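Local atomic coordinates of FAD-binding oxidoreductase (Gulosibacter chungangensis, PDB entry 7PBG), a protein that oxidises 4-ethylphenol and related 4-alkylphenols by dehydrogenation, probably giving 4-vinylphenol, using a covalently bound FAD. Residues Asp311-Gly316 with Gly361-Glu366; Phe397-Ser402 with Gly474-His479; Glu463-Gly468 with Asp484-Thr489. All blocks are in the same frame, centred on the assembly; numbering follows the deposited sequence.

Contact 1: residues Asp311-Gly316 with Gly361-Glu366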
loop_
_atom_site.group_PDB
_atom_site.type_symbol
_atom_site.label_atom_id
_atom_site.label_comp_id
_atom_site.label_asym_id
_atom_site.label_seq_id
_atom_site.Cartn_x
_atom_site.Cartn_y
_atom_site.Cartn_z
ATOM N N ASP A 311 -13.457 12.546 -37.934
ATOM C CA ASP A 311 -14.549 13.364 -38.519
ATOM C C ASP A 311 -15.843 12.568 -38.500
ATOM O O ASP A 311 -16.879 13.109 -38.173
ATOM C CB ASP A 311 -14.243 13.764 -39.961
ATOM C CG ASP A 311 -13.040 14.685 -40.084
ATOM O OD1 ASP A 311 -12.664 15.296 -39.044
ATOM O OD2 ASP A 311 -12.521 14.828 -41.220
ATOM N N GLU A 312 -15.767 11.302 -38.785
ATOM C CA GLU A 312 -16.992 10.478 -38.973
ATOM C C GLU A 312 -17.501 10.001 -37.618
ATOM O O GLU A 312 -18.681 9.915 -37.448
ATOM C CB GLU A 312 -16.698 9.365 -39.981
ATOM C CG GLU A 312 -16.430 9.923 -41.366
ATOM C CD GLU A 312 -16.068 8.874 -42.396
ATOM O OE1 GLU A 312 -15.409 9.244 -43.374
ATOM O OE2 GLU A 312 -16.376 7.668 -42.149
ATOM N N LEU A 313 -16.627 9.620 -36.694
ATOM C CA LEU A 313 -17.034 9.276 -35.304
ATOM C C LEU A 313 -17.403 10.542 -34.547
ATOM O O LEU A 313 -18.126 10.438 -33.552
ATOM C CB LEU A 313 -15.903 8.541 -34.614
ATOM C CG LEU A 313 -15.496 7.217 -35.237
ATOM C CD1 LEU A 313 -14.315 6.631 -34.514
ATOM C CD2 LEU A 313 -16.679 6.242 -35.150
ATOM N N GLY A 314 -16.936 11.706 -35.007
ATOM C CA GLY A 314 -17.237 12.965 -34.314
ATOM C C GLY A 314 -16.529 13.028 -32.966
ATOM O O GLY A 314 -17.134 13.521 -32.015
ATOM N N ILE A 315 -15.264 12.621 -32.915
ATOM C CA ILE A 315 -14.461 12.641 -31.663
ATOM C C ILE A 315 -13.229 13.560 -31.856
ATOM O O ILE A 315 -13.394 14.681 -32.372
ATOM C CB ILE A 315 -14.212 11.193 -31.192
ATOM C CG1 ILE A 315 -13.481 10.327 -32.216
ATOM C CG2 ILE A 315 -15.551 10.530 -30.865
ATOM C CD1 ILE A 315 -13.234 8.926 -31.719
ATOM N N GLY A 316 -12.059 13.150 -31.412
ATOM C CA GLY A 316 -10.826 13.953 -31.576
ATOM C C GLY A 316 -9.682 13.028 -31.874
ATOM O O GLY A 316 -9.835 11.826 -31.669
ATOM N N GLY A 361 -26.739 4.344 -33.230
ATOM C CA GLY A 361 -26.020 4.919 -34.369
ATOM C C GLY A 361 -24.997 5.973 -33.942
ATOM O O GLY A 361 -24.239 6.359 -34.774
ATOM N N ASP A 362 -25.030 6.467 -32.694
ATOM C CA ASP A 362 -24.196 7.644 -32.284
ATOM C C ASP A 362 -22.956 7.055 -31.622
ATOM O O ASP A 362 -22.990 6.757 -30.401
ATOM C CB ASP A 362 -24.993 8.614 -31.412
ATOM C CG ASP A 362 -24.214 9.813 -30.930
ATOM O OD1 ASP A 362 -22.986 9.726 -30.904
ATOM O OD2 ASP A 362 -24.860 10.825 -30.548
ATOM N N ARG A 363 -21.942 6.758 -32.421
ATOM C CA ARG A 363 -20.806 5.966 -31.917
ATOM C C ARG A 363 -20.038 6.766 -30.859
ATOM O O ARG A 363 -19.524 6.131 -29.893
ATOM C CB ARG A 363 -19.907 5.469 -33.042
ATOM C CG ARG A 363 -20.576 4.382 -33.866
ATOM C CD ARG A 363 -19.830 4.124 -35.151
ATOM N NE ARG A 363 -19.871 5.237 -36.121
ATOM C CZ ARG A 363 -19.272 5.209 -37.310
ATOM N NH1 ARG A 363 -18.545 4.158 -37.669
ATOM N NH2 ARG A 363 -19.362 6.245 -38.107
ATOM N N ALA A 364 -19.970 8.092 -30.963
ATOM C CA ALA A 364 -19.328 8.896 -29.891
ATOM C C ALA A 364 -20.083 8.621 -28.579
ATOM O O ALA A 364 -19.472 8.499 -27.487
ATOM C CB ALA A 364 -19.347 10.382 -30.205
ATOM N N SER A 365 -21.414 8.573 -28.652
ATOM C CA SER A 365 -22.231 8.377 -27.435
ATOM C C SER A 365 -22.015 6.971 -26.858
ATOM O O SER A 365 -22.027 6.802 -25.645
ATOM C CB SER A 365 -23.669 8.696 -27.650
ATOM O OG SER A 365 -24.349 7.617 -28.266
ATOM N N GLU A 366 -21.729 6.000 -27.710
ATOM C CA GLU A 366 -21.487 4.613 -27.289
ATOM C C GLU A 366 -20.156 4.574 -26.565
ATOM O O GLU A 366 -20.030 3.884 -25.511
ATOM C CB GLU A 366 -21.509 3.741 -28.538
ATOM C CG GLU A 366 -21.404 2.253 -28.280
ATOM C CD GLU A 366 -21.177 1.438 -29.543
ATOM O OE1 GLU A 366 -21.586 1.969 -30.655
ATOM O OE2 GLU A 366 -20.537 0.302 -29.447
HETATM O O HOH W 1 -18.301 6.178 -40.840
HETATM O O HOH W 2 -20.463 9.382 -33.505
#

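Contact 2: residues Phe397-Ser402 with Gly474-His479. With FAD (flavin-adenine dinucleotide), chain C.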
loop_
_atom_site.group_PDB
_atom_site.type_symbol
_atom_site.label_atom_id
_atom_site.label_comp_id
_atom_site.label_asym_id
_atom_site.label_seq_id
_atom_site.Cartn_x
_atom_site.Cartn_y
_atom_site.Cartn_z
ATOM N N PHE A 397 1.262 -5.904 -24.511
ATOM C CA PHE A 397 1.343 -4.546 -23.936
ATOM C C PHE A 397 2.803 -4.104 -23.778
ATOM O O PHE A 397 3.621 -4.873 -23.298
ATOM C CB PHE A 397 0.630 -4.464 -22.583
ATOM C CG PHE A 397 -0.859 -4.462 -22.713
ATOM C CD1 PHE A 397 -1.534 -3.335 -23.174
ATOM C CD2 PHE A 397 -1.589 -5.570 -22.340
ATOM C CE1 PHE A 397 -2.910 -3.357 -23.337
ATOM C CE2 PHE A 397 -2.973 -5.589 -22.472
ATOM C CZ PHE A 397 -3.630 -4.460 -22.949
ATOM N N TYR A 398 3.058 -2.875 -24.155
ATOM C CA TYR A 398 4.233 -2.071 -23.717
ATOM C C TYR A 398 3.683 -0.925 -22.890
ATOM O O TYR A 398 3.098 0.003 -23.476
ATOM C CB TYR A 398 4.998 -1.564 -24.920
ATOM C CG TYR A 398 6.076 -0.555 -24.600
ATOM C CD1 TYR A 398 7.203 -0.933 -23.899
ATOM C CD2 TYR A 398 5.956 0.765 -24.995
ATOM C CE1 TYR A 398 8.166 -0.009 -23.547
ATOM C CE2 TYR A 398 6.950 1.686 -24.702
ATOM C CZ TYR A 398 8.044 1.301 -23.952
ATOM O OH TYR A 398 9.031 2.187 -23.618
ATOM N N ALA A 399 3.872 -0.954 -21.569
ATOM C CA ALA A 399 3.218 0.057 -20.696
ATOM C C ALA A 399 4.209 0.660 -19.704
ATOM O O ALA A 399 4.184 0.312 -18.533
ATOM C CB ALA A 399 2.056 -0.572 -20.021
ATOM N N PRO A 400 5.106 1.542 -20.159
ATOM C CA PRO A 400 6.037 2.143 -19.225
ATOM C C PRO A 400 5.443 3.250 -18.360
ATOM O O PRO A 400 4.559 3.976 -18.764
ATOM C CB PRO A 400 7.111 2.746 -20.112
ATOM C CG PRO A 400 6.388 3.074 -21.399
ATOM C CD PRO A 400 5.364 1.946 -21.551
ATOM N N VAL A 401 6.124 3.465 -17.241
ATOM C CA VAL A 401 5.738 4.492 -16.262
ATOM C C VAL A 401 6.865 5.526 -16.245
ATOM O O VAL A 401 8.032 5.166 -16.385
ATOM C CB VAL A 401 5.457 3.890 -14.878
ATOM C CG1 VAL A 401 6.622 3.126 -14.288
ATOM C CG2 VAL A 401 4.915 4.941 -13.915
ATOM N N SER A 402 6.498 6.786 -16.075
ATOM C CA SER A 402 7.473 7.898 -16.104
ATOM C C SER A 402 6.961 9.087 -15.283
ATOM O O SER A 402 5.868 9.005 -14.766
ATOM C CB SER A 402 7.719 8.284 -17.515
ATOM O OG SER A 402 6.518 8.743 -18.089
ATOM N N GLY A 474 10.352 2.782 -17.391
ATOM C CA GLY A 474 10.423 1.398 -16.936
ATOM C C GLY A 474 9.064 0.742 -17.043
ATOM O O GLY A 474 8.037 1.381 -16.822
ATOM N N ILE A 475 9.114 -0.519 -17.350
ATOM C CA ILE A 475 7.908 -1.365 -17.544
ATOM C C ILE A 475 7.619 -1.992 -16.190
ATOM O O ILE A 475 8.553 -2.525 -15.587
ATOM C CB ILE A 475 8.209 -2.404 -18.644
ATOM C CG1 ILE A 475 8.348 -1.742 -20.017
ATOM C CG2 ILE A 475 7.167 -3.498 -18.639
ATOM C CD1 ILE A 475 7.097 -1.063 -20.481
ATOM N N TYR A 476 6.378 -2.042 -15.748
ATOM C CA TYR A 476 6.073 -2.671 -14.437
ATOM C C TYR A 476 5.055 -3.805 -14.583
ATOM O O TYR A 476 4.635 -4.291 -13.576
ATOM C CB TYR A 476 5.487 -1.614 -13.508
ATOM C CG TYR A 476 4.312 -0.925 -14.125
ATOM C CD1 TYR A 476 3.049 -1.498 -14.091
ATOM C CD2 TYR A 476 4.490 0.215 -14.881
ATOM C CE1 TYR A 476 1.993 -0.920 -14.770
ATOM C CE2 TYR A 476 3.438 0.824 -15.536
ATOM C CZ TYR A 476 2.189 0.232 -15.497
ATOM O OH TYR A 476 1.148 0.826 -16.143
ATOM N N ARG A 477 4.762 -4.239 -15.797
ATOM C CA ARG A 477 3.891 -5.416 -16.049
ATOM C C ARG A 477 4.265 -5.901 -17.441
ATOM O O ARG A 477 4.365 -5.082 -18.346
ATOM C CB ARG A 477 2.429 -5.006 -15.952
ATOM C CG ARG A 477 1.474 -6.191 -15.879
ATOM C CD ARG A 477 0.065 -5.787 -15.734
ATOM N NE ARG A 477 -0.872 -6.888 -15.839
ATOM C CZ ARG A 477 -2.167 -6.713 -15.793
ATOM N NH1 ARG A 477 -2.647 -5.499 -15.609
ATOM N NH2 ARG A 477 -2.980 -7.724 -15.909
ATOM N N ALA A 478 4.535 -7.178 -17.595
ATOM C CA ALA A 478 5.012 -7.638 -18.909
ATOM C C ALA A 478 4.633 -9.090 -19.168
ATOM O O ALA A 478 4.633 -9.908 -18.252
ATOM C CB ALA A 478 6.499 -7.419 -18.959
ATOM N N HIS A 479 4.452 -9.391 -20.446
ATOM C CA HIS A 479 4.258 -10.748 -20.969
ATOM C C HIS A 479 5.389 -11.668 -20.493
ATOM O O HIS A 479 6.583 -11.220 -20.397
ATOM C CB HIS A 479 4.148 -10.685 -22.494
ATOM C CG HIS A 479 3.637 -11.929 -23.132
ATOM N ND1 HIS A 479 4.381 -13.108 -23.253
ATOM C CD2 HIS A 479 2.450 -12.180 -23.726
ATOM C CE1 HIS A 479 3.642 -14.032 -23.901
ATOM N NE2 HIS A 479 2.462 -13.463 -24.241
HETATM P PA FAD C . -5.393 -14.137 -14.038
HETATM O O1A FAD C . -4.959 -14.505 -15.420
HETATM O O2A FAD C . -6.241 -15.116 -13.264
HETATM O O5B FAD C . -4.105 -13.846 -13.190
HETATM C C5B FAD C . -3.032 -13.067 -13.698
HETATM C C4B FAD C . -1.768 -13.528 -13.014
HETATM O O4B FAD C . -1.830 -13.258 -11.584
HETATM C C3B FAD C . -1.469 -15.034 -13.094
HETATM O O3B FAD C . -0.843 -15.375 -14.328
HETATM C C2B FAD C . -0.631 -15.271 -11.827
HETATM O O2B FAD C . 0.709 -14.888 -12.076
HETATM C C1B FAD C . -1.322 -14.346 -10.830
HETATM N N9A FAD C . -2.413 -14.948 -10.109
HETATM C C8A FAD C . -3.734 -14.812 -10.397
HETATM N N7A FAD C . -4.490 -15.452 -9.555
HETATM C C5A FAD C . -3.621 -16.094 -8.704
HETATM C C6A FAD C . -3.830 -16.886 -7.571
HETATM N N6A FAD C . -5.046 -17.258 -7.152
HETATM N N1A FAD C . -2.731 -17.352 -6.937
HETATM C C2A FAD C . -1.506 -16.966 -7.379
HETATM N N3A FAD C . -1.195 -16.195 -8.413
HETATM C C4A FAD C . -2.317 -15.788 -9.041
HETATM N N1 FAD C . -5.719 -4.914 -17.296
HETATM C C2 FAD C . -5.947 -4.023 -16.348
HETATM O O2 FAD C . -5.476 -4.174 -15.191
HETATM N N3 FAD C . -6.759 -2.969 -16.554
HETATM C C4 FAD C . -7.324 -2.699 -17.768
HETATM O O4 FAD C . -8.124 -1.751 -17.881
HETATM C C4X FAD C . -7.075 -3.579 -18.805
HETATM N N5 FAD C . -7.602 -3.311 -19.970
HETATM C C5X FAD C . -7.349 -4.209 -20.978
HETATM C C6 FAD C . -7.923 -3.958 -22.232
HETATM C C7 FAD C . -7.772 -4.834 -23.290
HETATM C C7M FAD C . -8.428 -4.525 -24.619
HETATM C C8 FAD C . -7.025 -6.013 -23.084
HETATM C C8M FAD C . -6.831 -6.993 -24.202
HETATM C C9 FAD C . -6.425 -6.254 -21.865
HETATM C C9A FAD C . -6.579 -5.377 -20.775
HETATM N N10 FAD C . -6.039 -5.620 -19.516
HETATM C C10 FAD C . -6.282 -4.729 -18.481
HETATM C "C1'" FAD C . -5.291 -6.866 -19.207
HETATM C "C2'" FAD C . -6.188 -8.008 -18.706
HETATM O "O2'" FAD C . -7.418 -8.104 -19.502
HETATM C "C3'" FAD C . -6.658 -7.882 -17.241
HETATM O "O3'" FAD C . -5.593 -7.461 -16.424
HETATM C "C4'" FAD C . -7.269 -9.150 -16.630
HETATM O "O4'" FAD C . -8.137 -8.800 -15.540
HETATM C "C5'" FAD C . -6.200 -10.097 -16.157
HETATM O "O5'" FAD C . -6.619 -11.465 -16.252
HETATM P P FAD C . -7.320 -12.209 -15.026
HETATM O O1P FAD C . -8.063 -13.395 -15.565
HETATM O O2P FAD C . -8.093 -11.166 -14.284
HETATM O O3P FAD C . -6.101 -12.698 -14.114
HETATM O O HOH W 3 3.275 -7.372 -22.194
HETATM O O HOH W 4 4.408 -3.748 -20.817
HETATM O O HOH W 5 4.062 -1.863 -17.509
HETATM O O HOH W 6 10.432 4.898 -15.087
#

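Contact 3: residues Glu463-Gly468 with Asp484-Thr489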
loop_
_atom_site.group_PDB
_atom_site.type_symbol
_atom_site.label_atom_id
_atom_site.label_comp_id
_atom_site.label_asym_id
_atom_site.label_seq_id
_atom_site.Cartn_x
_atom_site.Cartn_y
_atom_site.Cartn_z
ATOM N N GLU A 463 12.402 -3.605 -28.904
ATOM C CA GLU A 463 13.033 -2.300 -29.215
ATOM C C GLU A 463 12.357 -1.192 -28.382
ATOM O O GLU A 463 13.054 -0.312 -27.866
ATOM C CB GLU A 463 12.920 -1.952 -30.695
ATOM C CG GLU A 463 13.584 -0.641 -31.038
ATOM C CD GLU A 463 15.034 -0.420 -30.573
ATOM O OE1 GLU A 463 15.823 -1.394 -30.438
ATOM O OE2 GLU A 463 15.390 0.745 -30.351
ATOM N N LEU A 464 11.037 -1.234 -28.208
ATOM C CA LEU A 464 10.355 -0.251 -27.332
ATOM C C LEU A 464 10.916 -0.324 -25.907
ATOM O O LEU A 464 11.208 0.770 -25.321
ATOM C CB LEU A 464 8.836 -0.478 -27.346
ATOM C CG LEU A 464 8.127 -0.089 -28.639
ATOM C CD1 LEU A 464 6.696 -0.594 -28.614
ATOM C CD2 LEU A 464 8.208 1.398 -28.891
ATOM N N ILE A 465 11.090 -1.530 -25.351
ATOM C CA ILE A 465 11.621 -1.719 -23.980
ATOM C C ILE A 465 13.047 -1.131 -23.954
ATOM O O ILE A 465 13.372 -0.351 -23.069
ATOM C CB ILE A 465 11.583 -3.192 -23.582
ATOM C CG1 ILE A 465 10.133 -3.689 -23.479
ATOM C CG2 ILE A 465 12.428 -3.434 -22.340
ATOM C CD1 ILE A 465 9.998 -5.165 -23.344
ATOM N N ARG A 466 13.854 -1.460 -24.960
ATOM C CA ARG A 466 15.260 -0.950 -25.020
ATOM C C ARG A 466 15.259 0.567 -25.064
ATOM O O ARG A 466 15.992 1.182 -24.268
ATOM C CB ARG A 466 16.000 -1.498 -26.244
ATOM C CG ARG A 466 16.886 -2.684 -25.939
ATOM C CD ARG A 466 17.804 -3.007 -27.123
ATOM N NE ARG A 466 17.054 -3.287 -28.346
ATOM C CZ ARG A 466 16.436 -4.437 -28.630
ATOM N NH1 ARG A 466 16.458 -5.445 -27.770
ATOM N NH2 ARG A 466 15.779 -4.559 -29.774
ATOM N N ALA A 467 14.449 1.172 -25.923
ATOM C CA ALA A 467 14.440 2.640 -26.099
ATOM C C ALA A 467 13.872 3.305 -24.840
ATOM O O ALA A 467 14.439 4.306 -24.382
ATOM C CB ALA A 467 13.701 3.046 -27.347
ATOM N N GLY A 468 12.792 2.764 -24.289
ATOM C CA GLY A 468 12.215 3.230 -23.020
ATOM C C GLY A 468 13.282 3.240 -21.929
ATOM O O GLY A 468 13.472 4.284 -21.303
ATOM N N ASP A 484 12.380 -11.563 -18.755
ATOM C CA ASP A 484 13.819 -11.486 -18.434
ATOM C C ASP A 484 14.358 -10.149 -18.916
ATOM O O ASP A 484 15.224 -9.513 -18.216
ATOM C CB ASP A 484 14.601 -12.645 -19.052
ATOM C CG ASP A 484 14.593 -13.901 -18.197
ATOM O OD1 ASP A 484 14.263 -13.830 -16.973
ATOM O OD2 ASP A 484 14.918 -14.955 -18.757
ATOM N N GLN A 485 13.955 -9.736 -20.124
ATOM C CA GLN A 485 14.449 -8.462 -20.682
ATOM C C GLN A 485 14.025 -7.322 -19.740
ATOM O O GLN A 485 14.836 -6.429 -19.393
ATOM C CB GLN A 485 13.932 -8.186 -22.092
ATOM C CG GLN A 485 14.461 -6.875 -22.643
ATOM C CD GLN A 485 13.929 -6.522 -24.016
ATOM O OE1 GLN A 485 13.059 -7.219 -24.574
ATOM N NE2 GLN A 485 14.353 -5.373 -24.516
ATOM N N VAL A 486 12.770 -7.310 -19.353
ATOM C CA VAL A 486 12.279 -6.206 -18.474
ATOM C C VAL A 486 12.987 -6.298 -17.108
ATOM O O VAL A 486 13.471 -5.287 -16.604
ATOM C CB VAL A 486 10.735 -6.233 -18.365
ATOM C CG1 VAL A 486 10.256 -5.226 -17.318
ATOM C CG2 VAL A 486 10.100 -5.985 -19.715
ATOM N N ALA A 487 13.108 -7.483 -16.511
ATOM C CA ALA A 487 13.762 -7.632 -15.195
ATOM C C ALA A 487 15.174 -7.060 -15.320
ATOM O O ALA A 487 15.640 -6.372 -14.402
ATOM C CB ALA A 487 13.771 -9.059 -14.721
ATOM N N GLU A 488 15.817 -7.289 -16.453
ATOM C CA GLU A 488 17.234 -6.876 -16.660
ATOM C C GLU A 488 17.337 -5.355 -16.743
ATOM O O GLU A 488 18.400 -4.797 -16.430
ATOM C CB GLU A 488 17.800 -7.556 -17.916
ATOM C CG GLU A 488 19.284 -7.298 -18.112
ATOM C CD GLU A 488 20.267 -8.239 -17.397
ATOM O OE1 GLU A 488 19.819 -9.183 -16.668
ATOM O OE2 GLU A 488 21.503 -8.015 -17.534
ATOM N N THR A 489 16.263 -4.653 -17.055
ATOM C CA THR A 489 16.331 -3.160 -17.077
ATOM C C THR A 489 16.410 -2.560 -15.670
ATOM O O THR A 489 16.889 -1.405 -15.553
ATOM C CB THR A 489 15.173 -2.526 -17.851
ATOM O OG1 THR A 489 13.927 -2.750 -17.198
ATOM C CG2 THR A 489 15.114 -3.010 -19.282
#

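Contact 1: residues Asp311-Gly316 with Gly361-Glu366
L313 and R363 meet at about a right angle, the CD2 methyl of the leucine resting over the centre of one face of the guanidinium, 3.5 Å from R363 CZ. A bend at chi3 (-67°) lays the arginine head across the leucine tip, while its CB and CD also lie near the same methyl. Beside this pair, A364 turns its only side-chain carbon into the turn that follows helix 303-313: A364 CB lies 3.6 Å from L313 O and 3.9 Å from I315 CG2.

No hydrogen bond runs directly between the two segments; two waters carry the polar links. One sits at the guanidinium edge, in its plane, accepting from R363 NH2 (2.9 Å) and donating to E312 OE2 (2.8 Å). The other donates to L313 O at 2.6 Å and accepts from A364 N at 2.9 Å.

Around this shell, D362 N-caps helix 363-375: S365 N reaches D362 OD1 (3.0 Å) from above the carboxylate plane, while D362 O takes both S365 OG and E366 N. On the other side G314, with positive phi, ends the helical path. L313 packs on A285 and V288 of helix 281-288, whereas I315 and A364 share Y248 of strand 241-249.

A helix C-terminus and a helix N-terminus are thus brought together against the antiparallel sheet, a carbonyl facing an amide across one water, and their partial charges would be complementary. Any attraction between E312 and R363 would act through the bridging water rather than by direct contact.

Contact 2: residues Phe397-Ser402 with Gly474-His479
V401 N donates to G474 O (2.9 Å, 160° at the hydrogen), the firm bond that fastens strand 474-475 to strand 393-402 at one edge of an eight-stranded antiparallel sheet. The return bond, G474 N to V401 O, is long and weak, and a water donates to V401 O and accepts weakly from G474 N. Past P400, which has no N-H to give, the two chains diverge and are bridged by waters: one molecule joins F397 O, A399 N and R477 O, and another links F397 O to H479 N.

Beyond the bridged part, R477 reaches the flavin. Its side chain, extended from CG to NE, gives NH2 to FAD O3' (2.7 Å) and NH1 to FAD O2 (3.2 Å), the latter in the guanidinium plane. E164 holds R477 NE in a salt bridge and N89 takes a further bond from NH2. A positive group beside O2 and N1 would be expected to stabilise negative charge on the reduced flavin.

Packing completes the contact. I475 CD1 presses on the backbone at P400 N (3.3 Å) and touches Y398 CE1 (3.4 Å), while P400 CD sits over the centre of one face of the Y398 ring. Y476, its CG placed between backbone N and carbonyl carbon (chi1 54°), brings CE2 to 3.1 Å from A399 O and CD2 to 3.7 Å from V401 CG1. Y208 of the second subunit meets this ring too. At the far end F397, stacked with Y92, turns its ring edge to the isoalloxazine, CZ lying 3.5 Å from FAD C9.

Contact 3: residues Glu463-Gly468 with Asp484-Thr489
I465 meets V486 and Q485 between two parallel helices, 451-470 and 483-489. These are successive helices of the chain, joined by a connection that includes the short edge strand 474-475 and returns the chain so that both run the same way. The axes of the two short segments run within 2° of each other at 10.6 Å, a separation that side chains must span.

The tight side centres on I465. With CG1 beside the backbone N (chi1 -66°), I465 sends CD1 to V486 CG2, 3.7 Å away, the two side chains crossing at about a right angle. I465 CG2 lies 3.5 Å from Q485 NE2 and a looser 4.1 Å from T489 CG2. L482 and Y398 close in on the isoleucine, while L212 of the second subunit packs on V486.

Toward solvent the contact thins out. Q485, extended beyond CG, reaches toward helix 451-470, where its OE1 accepts from R462 of that helix. Its amide lies nearly parallel to the guanidinium of R466, the planes 11° apart, but R466 NH1 and Q485 NE2 stay at 3.9 Å, two donors without a bond. The polar bonds of R466 are instead made within its own helix, where NE (3.1 Å) and NH2 (3.2 Å) grip the single oxygen E463 OE1 side-on.

On helix 483-489, V486 O accepts from two donors, T489 N and T489 OG1, the hydroxyl lying in the carbonyl plane on a lone pair at 2.6 Å.

Contact 1 stands apart: its centre is about 30 Å from that of contact 2 and 37 Å from that of contact 3, and its segments close before theirs begin. In the eight-stranded antiparallel sheet, contact 1 lies beside strand 241-249 near one edge, contact 2 forms the other edge, and the helices of contact 3 pack behind it. Contacts 2 and 3 interleave along the chain, in the order 397-402, 463-468, 474-479, 484-489, with centres about 9 Å apart. They touch where Y398 OH probably bonds to L464 O (3.1 Å). The residues following the edge strand of contact 2 reach the flavin, and both contacts also meet the second subunit, joining cofactor site and dimer interface.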